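Local coordinates for putative uncharacterized protein (Dictyostelium purpureum, PDB 4R12) that probably serves as an essential subunit of gamma-secretase, the protease complex that cleaves membrane proteins such as Notch receptors and the amyloid-beta precursor within the membrane, at residues E279-D284 / T312-T317; I214-L219 / M386-K391; T491-T496 / L545-S550; K291-D296 / A306-Q311. One frame throughout, in Å; residues are numbered along the deposited sequence.

Contact 1 of 4, residues E279-D284 / T312-T317. With NAG (2-acetamido-2-deoxy-beta-D-glucopyranose), chain B.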
loop_
_atom_site.group_PDB
_atom_site.type_symbol
_atom_site.label_atom_id
_atom_site.label_comp_id
_atom_site.label_asym_id
_atom_site.label_seq_id
_atom_site.Cartn_x
_atom_site.Cartn_y
_atom_site.Cartn_z
ATOM N N GLU A 279 -2.656 1.539 14.383
ATOM C CA GLU A 279 -2.605 2.338 15.613
ATOM C C GLU A 279 -3.913 3.073 15.915
ATOM O O GLU A 279 -4.374 3.080 17.064
ATOM C CB GLU A 279 -1.458 3.350 15.559
ATOM C CG GLU A 279 -0.075 2.728 15.701
ATOM C CD GLU A 279 0.215 2.171 17.106
ATOM O OE1 GLU A 279 -0.642 2.276 18.013
ATOM O OE2 GLU A 279 1.320 1.624 17.295
ATOM N N TYR A 280 -4.511 3.690 14.900
ATOM C CA TYR A 280 -5.742 4.449 15.110
ATOM C C TYR A 280 -6.873 3.520 15.549
ATOM O O TYR A 280 -7.614 3.835 16.469
ATOM C CB TYR A 280 -6.123 5.203 13.834
ATOM C CG TYR A 280 -7.158 6.305 13.978
ATOM C CD1 TYR A 280 -8.518 6.010 14.050
ATOM C CD2 TYR A 280 -6.776 7.649 13.963
ATOM C CE1 TYR A 280 -9.468 7.019 14.147
ATOM C CE2 TYR A 280 -7.718 8.662 14.057
ATOM C CZ TYR A 280 -9.062 8.343 14.148
ATOM O OH TYR A 280 -10.005 9.343 14.222
ATOM N N PHE A 281 -6.986 2.366 14.895
ATOM C CA PHE A 281 -8.034 1.407 15.234
ATOM C C PHE A 281 -7.873 0.926 16.680
ATOM O O PHE A 281 -8.833 0.924 17.444
ATOM C CB PHE A 281 -8.015 0.220 14.255
ATOM C CG PHE A 281 -9.200 -0.701 14.387
ATOM C CD1 PHE A 281 -10.434 -0.340 13.867
ATOM C CD2 PHE A 281 -9.078 -1.933 15.009
ATOM C CE1 PHE A 281 -11.527 -1.189 13.970
ATOM C CE2 PHE A 281 -10.172 -2.794 15.117
ATOM C CZ PHE A 281 -11.393 -2.420 14.604
ATOM N N ILE A 282 -6.656 0.526 17.045
ATOM C CA ILE A 282 -6.362 0.092 18.421
ATOM C C ILE A 282 -6.665 1.198 19.435
ATOM O O ILE A 282 -7.277 0.951 20.478
ATOM C CB ILE A 282 -4.895 -0.344 18.573
ATOM C CG1 ILE A 282 -4.671 -1.669 17.850
ATOM C CG2 ILE A 282 -4.498 -0.469 20.066
ATOM C CD1 ILE A 282 -3.212 -1.960 17.558
ATOM N N ASN A 283 -6.245 2.419 19.116
ATOM C CA ASN A 283 -6.539 3.553 19.984
ATOM C C ASN A 283 -8.040 3.701 20.224
ATOM O O ASN A 283 -8.474 3.941 21.353
ATOM C CB ASN A 283 -5.972 4.847 19.400
ATOM C CG ASN A 283 -6.047 5.999 20.381
ATOM O OD1 ASN A 283 -5.491 5.922 21.470
ATOM N ND2 ASN A 283 -6.732 7.074 19.999
ATOM N N ASP A 284 -8.832 3.530 19.171
ATOM C CA ASP A 284 -10.279 3.644 19.307
ATOM C C ASP A 284 -10.868 2.488 20.115
ATOM O O ASP A 284 -11.768 2.689 20.935
ATOM C CB ASP A 284 -10.946 3.731 17.929
ATOM C CG ASP A 284 -10.961 5.158 17.380
ATOM O OD1 ASP A 284 -10.474 6.068 18.087
ATOM O OD2 ASP A 284 -11.472 5.373 16.261
ATOM N N THR A 312 -19.365 -1.025 19.194
ATOM C CA THR A 312 -20.468 -1.912 19.516
ATOM C C THR A 312 -20.044 -3.377 19.654
ATOM O O THR A 312 -20.527 -4.091 20.531
ATOM C CB THR A 312 -21.571 -1.807 18.435
ATOM O OG1 THR A 312 -21.985 -0.441 18.300
ATOM C CG2 THR A 312 -22.770 -2.669 18.791
ATOM N N GLN A 313 -19.125 -3.820 18.802
ATOM C CA GLN A 313 -18.880 -5.251 18.646
ATOM C C GLN A 313 -17.500 -5.763 19.040
ATOM O O GLN A 313 -17.340 -6.960 19.330
ATOM C CB GLN A 313 -19.115 -5.656 17.189
ATOM C CG GLN A 313 -20.494 -5.349 16.657
ATOM C CD GLN A 313 -20.679 -5.891 15.258
ATOM O OE1 GLN A 313 -20.386 -7.057 14.994
ATOM N NE2 GLN A 313 -21.155 -5.045 14.348
ATOM N N ILE A 314 -16.495 -4.905 19.003
ATOM C CA ILE A 314 -15.139 -5.400 19.172
ATOM C C ILE A 314 -14.575 -5.019 20.527
ATOM O O ILE A 314 -14.447 -3.846 20.882
ATOM C CB ILE A 314 -14.192 -4.908 18.048
ATOM C CG1 ILE A 314 -14.666 -5.453 16.694
ATOM C CG2 ILE A 314 -12.756 -5.388 18.301
ATOM C CD1 ILE A 314 -13.828 -4.986 15.523
ATOM N N ASN A 315 -14.279 -6.022 21.335
ATOM C CA ASN A 315 -13.599 -5.864 22.611
ATOM C C ASN A 315 -12.144 -6.228 22.443
ATOM O O ASN A 315 -11.848 -7.328 22.144
ATOM C CB ASN A 315 -14.258 -6.761 23.646
ATOM C CG ASN A 315 -13.638 -6.650 25.020
ATOM O OD1 ASN A 315 -12.535 -6.211 25.175
ATOM N ND2 ASN A 315 -14.368 -7.078 26.014
ATOM N N PHE A 316 -11.252 -5.275 22.611
ATOM C CA PHE A 316 -9.848 -5.501 22.400
ATOM C C PHE A 316 -9.354 -6.729 23.114
ATOM O O PHE A 316 -8.643 -7.504 22.570
ATOM C CB PHE A 316 -9.014 -4.303 22.821
ATOM C CG PHE A 316 -7.545 -4.470 22.591
ATOM C CD1 PHE A 316 -6.990 -4.156 21.399
ATOM C CD2 PHE A 316 -6.725 -4.921 23.579
ATOM C CE1 PHE A 316 -5.652 -4.300 21.177
ATOM C CE2 PHE A 316 -5.390 -5.054 23.384
ATOM C CZ PHE A 316 -4.845 -4.747 22.174
ATOM N N THR A 317 -9.778 -6.894 24.345
ATOM C CA THR A 317 -9.286 -7.976 25.155
ATOM C C THR A 317 -9.776 -9.340 24.721
ATOM O O THR A 317 -9.190 -10.308 25.082
ATOM C CB THR A 317 -9.528 -7.736 26.650
ATOM O OG1 THR A 317 -10.909 -7.793 26.914
ATOM C CG2 THR A 317 -9.035 -6.407 27.039
HETATM C C1 NAG B . -13.833 -7.458 27.295
HETATM C C2 NAG B . -14.894 -7.175 28.324
HETATM C C3 NAG B . -14.532 -7.666 29.706
HETATM C C4 NAG B . -13.665 -8.897 29.759
HETATM C C5 NAG B . -12.766 -9.059 28.551
HETATM C C6 NAG B . -12.145 -10.422 28.453
HETATM C C7 NAG B . -16.293 -5.263 28.424
HETATM C C8 NAG B . -16.367 -3.806 28.139
HETATM N N2 NAG B . -15.088 -5.767 28.441
HETATM O O3 NAG B . -15.720 -7.925 30.437
HETATM O O4 NAG B . -12.834 -8.544 30.834
HETATM O O5 NAG B . -13.521 -8.821 27.392
HETATM O O6 NAG B . -13.156 -11.399 28.365
HETATM O O7 NAG B . -17.266 -5.920 28.626
#
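An N-glycosylation sequon, N315-F316-T317, lies just beyond helix 309-313 in the nicastrin large lobe, and the residues flanking its asparagine, I314 and F316, pack against F281 and I282 of helix 276-287. The chain leaves helical geometry at I314 and runs extended through N315, which sends I314 and F316 toward the helix while the asparagine carries its sugar elsewhere. F281 reaches I314 because its CG stands anti to the backbone N (chi1 -170°), which brings the end of the ring up to I314. Its CZ ends 3.7 Å from I314 CD1, and that methyl lies at the ring edge, in the ring plane, with the two side chains crossing nearly perpendicularly. At the next residue the contact is looser: the branch methyl I282 CG2 approaches F316 CE1 at 4.2 Å, from an oblique direction. No hydrogen bond spans the two segments, which are joined by apolar contact alone. Residues elsewhere in the chain add to the contact: W201, W268 and H546 meet the F281 ring, the last edge-to-face, while L285, L286 and F388 also touch F316. On the sugar side, N315 ND2 is covalently bonded to NAG C1 at 1.4 Å. The remaining amide oxygen has work of its own, since N315 OD1 accepts from T317 N at 3.0 Å, the donor standing above the carbonyl plane. This bond is likely to limit rotation of the amide that carries the glycan. The whole is a glycosylated Asx turn, anchored by its apolar neighbours to a helix of the large lobe, a domain related to the zinc exopeptidases.

Contact 2 of 4, residues I214-L219 / M386-K391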
loop_
_atom_site.group_PDB
_atom_site.type_symbol
_atom_site.label_atom_id
_atom_site.label_comp_id
_atom_site.label_asym_id
_atom_site.label_seq_id
_atom_site.Cartn_x
_atom_site.Cartn_y
_atom_site.Cartn_z
ATOM N N ILE A 214 -11.856 -13.622 19.645
ATOM C CA ILE A 214 -11.693 -13.186 18.259
ATOM C C ILE A 214 -10.342 -13.609 17.701
ATOM O O ILE A 214 -9.311 -13.379 18.322
ATOM C CB ILE A 214 -11.825 -11.652 18.128
ATOM C CG1 ILE A 214 -13.239 -11.195 18.495
ATOM C CG2 ILE A 214 -11.480 -11.198 16.715
ATOM C CD1 ILE A 214 -13.376 -9.674 18.637
ATOM N N ILE A 215 -10.360 -14.254 16.542
ATOM C CA ILE A 215 -9.154 -14.488 15.760
ATOM C C ILE A 215 -9.019 -13.319 14.782
ATOM O O ILE A 215 -9.898 -13.095 13.964
ATOM C CB ILE A 215 -9.210 -15.812 14.968
ATOM C CG1 ILE A 215 -9.525 -16.996 15.886
ATOM C CG2 ILE A 215 -7.917 -16.030 14.178
ATOM C CD1 ILE A 215 -8.535 -17.182 16.984
ATOM N N LEU A 216 -7.930 -12.568 14.888
ATOM C CA LEU A 216 -7.701 -11.445 13.998
ATOM C C LEU A 216 -6.723 -11.849 12.895
ATOM O O LEU A 216 -5.577 -12.217 13.171
ATOM C CB LEU A 216 -7.156 -10.248 14.771
ATOM C CG LEU A 216 -6.851 -9.014 13.925
ATOM C CD1 LEU A 216 -8.121 -8.520 13.222
ATOM C CD2 LEU A 216 -6.235 -7.922 14.798
ATOM N N VAL A 217 -7.182 -11.786 11.657
ATOM C CA VAL A 217 -6.335 -12.097 10.510
ATOM C C VAL A 217 -6.187 -10.817 9.692
ATOM O O VAL A 217 -7.168 -10.266 9.233
ATOM C CB VAL A 217 -6.941 -13.217 9.651
ATOM C CG1 VAL A 217 -6.048 -13.517 8.456
ATOM C CG2 VAL A 217 -7.182 -14.472 10.497
ATOM N N MET A 218 -4.963 -10.344 9.514
ATOM C CA MET A 218 -4.776 -8.982 9.027
ATOM C C MET A 218 -3.565 -8.835 8.137
ATOM O O MET A 218 -2.706 -9.730 8.081
ATOM C CB MET A 218 -4.630 -8.029 10.203
ATOM C CG MET A 218 -3.303 -8.195 10.932
ATOM S SD MET A 218 -3.394 -7.413 12.556
ATOM C CE MET A 218 -1.648 -7.263 12.944
ATOM N N LEU A 219 -3.498 -7.692 7.459
ATOM C CA LEU A 219 -2.367 -7.356 6.611
ATOM C C LEU A 219 -2.377 -5.860 6.337
ATOM O O LEU A 219 -3.423 -5.202 6.457
ATOM C CB LEU A 219 -2.399 -8.138 5.289
ATOM C CG LEU A 219 -3.628 -8.075 4.373
ATOM C CD1 LEU A 219 -3.693 -6.775 3.552
ATOM C CD2 LEU A 219 -3.640 -9.300 3.442
ATOM N N MET A 386 3.152 -5.199 15.352
ATOM C CA MET A 386 3.858 -4.345 16.294
ATOM C C MET A 386 2.931 -3.375 17.034
ATOM O O MET A 386 3.177 -3.043 18.202
ATOM C CB MET A 386 4.954 -3.561 15.578
ATOM C CG MET A 386 6.130 -4.417 15.148
ATOM S SD MET A 386 7.391 -3.451 14.287
ATOM C CE MET A 386 8.786 -4.565 14.392
ATOM N N SER A 387 1.873 -2.921 16.371
ATOM C CA SER A 387 0.953 -1.991 17.013
ATOM C C SER A 387 0.212 -2.680 18.149
ATOM O O SER A 387 -0.028 -2.077 19.195
ATOM C CB SER A 387 -0.039 -1.416 15.999
ATOM O OG SER A 387 0.650 -0.718 14.981
ATOM N N PHE A 388 -0.150 -3.945 17.952
ATOM C CA PHE A 388 -0.844 -4.689 19.003
ATOM C C PHE A 388 0.101 -5.090 20.136
ATOM O O PHE A 388 -0.280 -5.066 21.307
ATOM C CB PHE A 388 -1.539 -5.928 18.415
ATOM C CG PHE A 388 -2.677 -5.588 17.497
ATOM C CD1 PHE A 388 -2.440 -5.233 16.185
ATOM C CD2 PHE A 388 -3.985 -5.590 17.962
ATOM C CE1 PHE A 388 -3.485 -4.899 15.341
ATOM C CE2 PHE A 388 -5.035 -5.257 17.121
ATOM C CZ PHE A 388 -4.779 -4.901 15.811
ATOM N N LEU A 389 1.336 -5.440 19.794
ATOM C CA LEU A 389 2.300 -5.884 20.811
ATOM C C LEU A 389 2.748 -4.765 21.751
ATOM O O LEU A 389 3.286 -5.024 22.837
ATOM C CB LEU A 389 3.513 -6.510 20.130
ATOM C CG LEU A 389 3.184 -7.859 19.492
ATOM C CD1 LEU A 389 4.183 -8.196 18.395
ATOM C CD2 LEU A 389 3.144 -8.942 20.567
ATOM N N LYS A 390 2.534 -3.520 21.334
ATOM C CA LYS A 390 2.750 -2.381 22.221
ATOM C C LYS A 390 1.727 -2.367 23.343
ATOM O O LYS A 390 1.949 -1.768 24.387
ATOM C CB LYS A 390 2.673 -1.067 21.450
ATOM C CG LYS A 390 3.786 -0.845 20.449
ATOM C CD LYS A 390 3.518 0.412 19.620
ATOM C CE LYS A 390 4.535 0.551 18.491
ATOM N NZ LYS A 390 4.342 1.790 17.673
ATOM N N LYS A 391 0.595 -3.022 23.117
ATOM C CA LYS A 391 -0.497 -3.005 24.084
ATOM C C LYS A 391 -0.600 -4.300 24.871
ATOM O O LYS A 391 -0.908 -4.284 26.063
ATOM C CB LYS A 391 -1.829 -2.732 23.384
ATOM C CG LYS A 391 -1.865 -1.414 22.651
ATOM C CD LYS A 391 -1.629 -0.227 23.582
ATOM C CE LYS A 391 -1.887 1.072 22.818
ATOM N NZ LYS A 391 -1.716 2.294 23.641
#
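The ring of F388, on helix 385-389, points its far end at strand 214-220 and is met there by L216 and M218, two residues apart on the same face of the strand. L216 crosses the phenylalanine at about a right angle and touches it through one methyl: L216 CD2 lies 3.5 Å from F388 CZ and is nearly as close to CE2. M218 instead runs alongside in the opposite sense. With CG held between the backbone N and the carbonyl carbon (chi1 71°) and the chain extended beyond, its thioether is carried past the other corner of the ring, where M218 SD and CE are each 3.8 Å from F388 CE1. The sulfur sits 4.7 Å from the F388 ring centroid and 47° off the normal, an oblique Met-aromatic contact. I322 of the adjoining strand 319-325 also touches F388, and I282 packs on it from helix 276-287. Replacing F388 by alanine removes the ring, which would probably leave the M218 sulfur without its aromatic partner and open a gap beside L216 CD2. A helix phenylalanine packed on a strand with parallel neighbours belongs to the alpha/beta architecture of the large lobe, consistent with its kinship to zinc exopeptidases.

Contact 3 of 4, residues T491-T496 / L545-S550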
loop_
_atom_site.group_PDB
_atom_site.type_symbol
_atom_site.label_atom_id
_atom_site.label_comp_id
_atom_site.label_asym_id
_atom_site.label_seq_id
_atom_site.Cartn_x
_atom_site.Cartn_y
_atom_site.Cartn_z
ATOM N N THR A 491 -9.544 16.449 3.976
ATOM C CA THR A 491 -9.330 17.838 4.385
ATOM C C THR A 491 -9.720 18.091 5.837
ATOM O O THR A 491 -9.349 19.113 6.413
ATOM C CB THR A 491 -10.110 18.802 3.491
ATOM O OG1 THR A 491 -11.440 18.303 3.307
ATOM C CG2 THR A 491 -9.448 18.903 2.129
ATOM N N SER A 492 -10.478 17.161 6.415
ATOM C CA SER A 492 -10.850 17.211 7.827
ATOM C C SER A 492 -11.309 15.829 8.283
ATOM O O SER A 492 -11.339 14.895 7.491
ATOM C CB SER A 492 -11.962 18.230 8.070
ATOM O OG SER A 492 -13.215 17.698 7.672
ATOM N N LEU A 493 -11.692 15.703 9.547
ATOM C CA LEU A 493 -12.207 14.434 10.050
ATOM C C LEU A 493 -13.603 14.124 9.509
ATOM O O LEU A 493 -14.084 12.996 9.611
ATOM C CB LEU A 493 -12.215 14.440 11.580
ATOM C CG LEU A 493 -10.827 14.310 12.208
ATOM C CD1 LEU A 493 -10.863 14.613 13.706
ATOM C CD2 LEU A 493 -10.273 12.906 11.947
ATOM N N THR A 494 -14.246 15.121 8.914
ATOM C CA THR A 494 -15.588 14.939 8.380
ATOM C C THR A 494 -15.601 14.985 6.853
ATOM O O THR A 494 -16.656 14.901 6.222
ATOM C CB THR A 494 -16.539 16.000 8.932
ATOM O OG1 THR A 494 -16.187 17.279 8.396
ATOM C CG2 THR A 494 -16.420 16.050 10.444
ATOM N N THR A 495 -14.427 15.127 6.252
ATOM C CA THR A 495 -14.340 15.128 4.802
ATOM C C THR A 495 -13.273 14.150 4.340
ATOM O O THR A 495 -12.245 14.563 3.805
ATOM C CB THR A 495 -14.027 16.534 4.241
ATOM O OG1 THR A 495 -12.817 17.030 4.831
ATOM C CG2 THR A 495 -15.161 17.492 4.541
ATOM N N THR A 496 -13.526 12.857 4.545
ATOM C CA THR A 496 -12.553 11.817 4.226
ATOM C C THR A 496 -12.484 11.543 2.732
ATOM O O THR A 496 -13.456 11.736 2.005
ATOM C CB THR A 496 -12.867 10.488 4.947
ATOM O OG1 THR A 496 -14.193 10.060 4.609
ATOM C CG2 THR A 496 -12.746 10.652 6.464
ATOM N N LEU A 545 -15.505 0.577 7.220
ATOM C CA LEU A 545 -14.348 1.444 7.084
ATOM C C LEU A 545 -13.896 1.977 8.439
ATOM O O LEU A 545 -14.721 2.186 9.329
ATOM C CB LEU A 545 -14.676 2.626 6.167
ATOM C CG LEU A 545 -15.089 2.299 4.730
ATOM C CD1 LEU A 545 -15.685 3.540 4.072
ATOM C CD2 LEU A 545 -13.888 1.813 3.941
ATOM N N HIS A 546 -12.597 2.224 8.583
ATOM C CA HIS A 546 -12.098 2.943 9.757
ATOM C C HIS A 546 -10.949 3.890 9.393
ATOM O O HIS A 546 -10.088 3.539 8.573
ATOM C CB HIS A 546 -11.633 1.979 10.850
ATOM C CG HIS A 546 -11.688 2.581 12.217
ATOM N ND1 HIS A 546 -12.750 2.378 13.073
ATOM C CD2 HIS A 546 -10.846 3.428 12.854
ATOM C CE1 HIS A 546 -12.545 3.054 14.191
ATOM N NE2 HIS A 546 -11.398 3.702 14.083
ATOM N N ASN A 547 -10.957 5.085 9.986
ATOM C CA ASN A 547 -9.895 6.071 9.794
ATOM C C ASN A 547 -8.488 5.493 9.991
ATOM O O ASN A 547 -8.237 4.777 10.961
ATOM C CB ASN A 547 -10.043 7.240 10.775
ATOM C CG ASN A 547 -11.196 8.175 10.443
ATOM O OD1 ASN A 547 -11.770 8.150 9.346
ATOM N ND2 ASN A 547 -11.513 9.041 11.392
ATOM N N ALA A 548 -7.583 5.827 9.081
ATOM C CA ALA A 548 -6.169 5.510 9.228
ATOM C C ALA A 548 -5.415 6.828 9.122
ATOM O O ALA A 548 -5.251 7.377 8.032
ATOM C CB ALA A 548 -5.714 4.516 8.170
ATOM N N LEU A 549 -4.983 7.333 10.276
ATOM C CA LEU A 549 -4.495 8.699 10.420
ATOM C C LEU A 549 -3.618 8.790 11.658
ATOM O O LEU A 549 -3.948 8.232 12.704
ATOM C CB LEU A 549 -5.665 9.693 10.529
ATOM C CG LEU A 549 -5.359 11.180 10.800
ATOM C CD1 LEU A 549 -4.683 11.828 9.603
ATOM C CD2 LEU A 549 -6.623 11.962 11.179
ATOM N N SER A 550 -2.496 9.485 11.528
ATOM C CA SER A 550 -1.567 9.637 12.640
ATOM C C SER A 550 -2.260 10.244 13.844
ATOM O O SER A 550 -3.099 11.133 13.701
ATOM C CB SER A 550 -0.377 10.508 12.236
ATOM O OG SER A 550 0.504 10.693 13.335
HETATM O O HOH W 1 -13.776 10.637 11.056
#
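A type I beta turn from S492 to T495 carries L493 and leads into T496, whose CA lies 8.4 Å from the CA of N547 on strand 542-548. An ST turn is built into the same loop: S492 OG accepts from T494 N at 3.0 Å with an N-H...O angle of 151°, and also shares a hydrogen bond with the T495 hydroxyl. L493 supplies most of the apolar contact through one methyl. With CG anti to the carbonyl carbon (chi1 -73°), the side chain brings its CD2 to 3.8 Å from L549 CD2, the two leucines crossing nearly perpendicularly, and to 4.1 Å from N547 ND2. On the other end of the amide, the methyl T496 CG2 rests 3.9 Å from N547 OD1. N547 is thus touched by carbon near both amide heteroatoms, yet each has polar partners: Q198 NE2, from the neighbouring strand 192-203, bonds to OD1, and Y280 OH bonds to ND2. These bonds would be expected to hold the amide's orientation where the turn packs against it. No direct hydrogen bond joins the two segments, but one water bridges them: N547 ND2 donates to it at 2.8 Å, and it donates in turn to L493 O, also 2.8 Å away.

Contact 4 of 4, residues K291-D296 / A306-Q311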
loop_
_atom_site.group_PDB
_atom_site.type_symbol
_atom_site.label_atom_id
_atom_site.label_comp_id
_atom_site.label_asym_id
_atom_site.label_seq_id
_atom_site.Cartn_x
_atom_site.Cartn_y
_atom_site.Cartn_z
ATOM N N LYS A 291 -19.178 11.671 22.577
ATOM C CA LYS A 291 -19.889 12.675 23.364
ATOM C C LYS A 291 -21.253 13.011 22.752
ATOM O O LYS A 291 -22.236 13.201 23.471
ATOM C CB LYS A 291 -19.040 13.940 23.496
ATOM C CG LYS A 291 -17.700 13.709 24.171
ATOM C CD LYS A 291 -16.790 14.924 24.022
ATOM C CE LYS A 291 -16.473 15.193 22.556
ATOM N NZ LYS A 291 -15.521 16.330 22.350
ATOM N N THR A 292 -21.309 13.074 21.424
ATOM C CA THR A 292 -22.554 13.369 20.721
ATOM C C THR A 292 -22.833 12.368 19.597
ATOM O O THR A 292 -22.091 12.300 18.613
ATOM C CB THR A 292 -22.536 14.791 20.130
ATOM O OG1 THR A 292 -22.142 15.726 21.142
ATOM C CG2 THR A 292 -23.910 15.169 19.591
ATOM N N TYR A 293 -23.907 11.595 19.753
ATOM C CA TYR A 293 -24.324 10.610 18.757
ATOM C C TYR A 293 -25.259 11.208 17.702
ATOM O O TYR A 293 -25.885 12.243 17.928
ATOM C CB TYR A 293 -25.032 9.434 19.436
ATOM C CG TYR A 293 -24.163 8.556 20.309
ATOM C CD1 TYR A 293 -23.847 8.923 21.608
ATOM C CD2 TYR A 293 -23.692 7.338 19.842
ATOM C CE1 TYR A 293 -23.063 8.110 22.409
ATOM C CE2 TYR A 293 -22.910 6.520 20.635
ATOM C CZ TYR A 293 -22.601 6.907 21.916
ATOM O OH TYR A 293 -21.820 6.087 22.700
ATOM N N ASN A 294 -25.368 10.545 16.553
ATOM C CA ASN A 294 -26.384 10.912 15.570
ATOM C C ASN A 294 -27.718 10.266 15.955
ATOM O O ASN A 294 -27.788 9.546 16.958
ATOM C CB ASN A 294 -25.955 10.514 14.147
ATOM C CG ASN A 294 -26.017 9.011 13.894
ATOM O OD1 ASN A 294 -25.948 8.200 14.815
ATOM N ND2 ASN A 294 -26.134 8.637 12.623
ATOM N N SER A 295 -28.758 10.525 15.164
ATOM C CA SER A 295 -30.124 10.069 15.458
ATOM C C SER A 295 -30.209 8.631 15.966
ATOM O O SER A 295 -30.523 8.399 17.130
ATOM C CB SER A 295 -31.008 10.214 14.214
ATOM O OG SER A 295 -31.038 11.556 13.760
ATOM N N ASP A 296 -29.919 7.667 15.099
ATOM C CA ASP A 296 -29.987 6.266 15.499
ATOM C C ASP A 296 -28.697 5.776 16.173
ATOM O O ASP A 296 -28.495 4.569 16.327
ATOM C CB ASP A 296 -30.315 5.381 14.291
ATOM C CG ASP A 296 -29.384 5.624 13.113
ATOM O OD1 ASP A 296 -28.963 6.785 12.912
ATOM O OD2 ASP A 296 -29.085 4.650 12.386
ATOM N N ALA A 306 -17.743 7.829 11.314
ATOM C CA ALA A 306 -18.820 7.529 10.382
ATOM C C ALA A 306 -19.484 6.171 10.651
ATOM O O ALA A 306 -20.514 5.851 10.060
ATOM C CB ALA A 306 -18.287 7.582 8.957
ATOM N N ASP A 307 -18.897 5.377 11.540
ATOM C CA ASP A 307 -19.373 4.009 11.771
ATOM C C ASP A 307 -18.924 3.523 13.149
ATOM O O ASP A 307 -17.726 3.471 13.434
ATOM C CB ASP A 307 -18.853 3.080 10.664
ATOM C CG ASP A 307 -19.562 1.731 10.631
ATOM O OD1 ASP A 307 -20.167 1.329 11.647
ATOM O OD2 ASP A 307 -19.497 1.067 9.572
ATOM N N LEU A 308 -19.882 3.165 14.004
ATOM C CA LEU A 308 -19.571 2.825 15.394
ATOM C C LEU A 308 -19.555 1.316 15.672
ATOM O O LEU A 308 -19.518 0.902 16.829
ATOM C CB LEU A 308 -20.571 3.511 16.335
ATOM C CG LEU A 308 -20.450 5.032 16.459
ATOM C CD1 LEU A 308 -21.596 5.609 17.279
ATOM C CD2 LEU A 308 -19.112 5.406 17.069
ATOM N N ALA A 309 -19.565 0.502 14.618
ATOM C CA ALA A 309 -19.595 -0.947 14.785
ATOM C C ALA A 309 -18.429 -1.437 15.635
ATOM O O ALA A 309 -18.584 -2.349 16.448
ATOM C CB ALA A 309 -19.584 -1.643 13.429
ATOM N N PHE A 310 -17.268 -0.817 15.455
ATOM C CA PHE A 310 -16.076 -1.198 16.210
ATOM C C PHE A 310 -16.317 -1.086 17.714
ATOM O O PHE A 310 -15.844 -1.911 18.493
ATOM C CB PHE A 310 -14.859 -0.338 15.806
ATOM C CG PHE A 310 -14.924 1.090 16.292
ATOM C CD1 PHE A 310 -14.411 1.445 17.532
ATOM C CD2 PHE A 310 -15.491 2.082 15.501
ATOM C CE1 PHE A 310 -14.475 2.759 17.984
ATOM C CE2 PHE A 310 -15.555 3.395 15.936
ATOM C CZ PHE A 310 -15.044 3.737 17.179
ATOM N N GLN A 311 -17.051 -0.057 18.119
ATOM C CA GLN A 311 -17.308 0.167 19.540
ATOM C C GLN A 311 -18.355 -0.814 20.028
ATOM O O GLN A 311 -18.248 -1.368 21.119
ATOM C CB GLN A 311 -17.774 1.601 19.800
ATOM C CG GLN A 311 -18.000 1.905 21.281
ATOM C CD GLN A 311 -18.613 3.273 21.512
ATOM O OE1 GLN A 311 -19.656 3.607 20.939
ATOM N NE2 GLN A 311 -17.970 4.073 22.353
HETATM O O HOH W 2 -18.851 6.159 23.706
#
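Y293 reaches across to L308 and Q311 from strand 292-293, beside which K291 and T292 both face D302 in a classic beta bulge; on the other side, L308 occupies the N-cap position of helix 309-313, within an Asx turn. At CB the tyrosine does not yet aim at the helix. The next step does the turning: CG stands anti to the carbonyl carbon (chi1 -68°), and the ring then reaches L308 and Q311. One side of the ring makes the apolar contact, CD2 and CE2 each lying 3.7 Å from L308 CD1, which approaches obliquely. At the tip, Y293 OH is 3.7 Å from Q311 OE1, and Q311 OE1 lies at the ring edge, close to its plane. Q311, extended beyond its CG, comes from the opposite direction, its amide plane 30° from the ring. K297 adds a cation-pi contact to the same tyrosine, and the disulfide C290-C300 ties together the chain around the bulge. The Asx turn around L308 is secured separately: D307 OD1 accepts from A309 N at 3.1 Å, nearly straight at 160°, from above the carboxylate plane, while D307 OD2 bonds to H544. Hydroxyl and amide are finally joined through a water, 3.1 Å from Y293 OH, that accepts from Q311 NE2 at 2.6 Å.

In the fold
Three of the contacts fall one within another along the chain: contact 2 opens first, at 214, and closes last, at 391; contact 1 falls within that span, and contact 4 within contact 1. Contact 3 follows later in the chain, yet its strand 542-548 pairs with 192-203, which through 262-268 connects to strand 214-220 of contact 2. Contact 1 is the common neighbour. Its centre lies about 10 Å from that of contact 2, 14 Å from contact 4 and 16 Å from contact 3, and it touches all three, through an E279-K390 salt bridge, F310 and H546 respectively. Helix 276-287 thereby joins sequence-distant parts of nicastrin's extracellular domain.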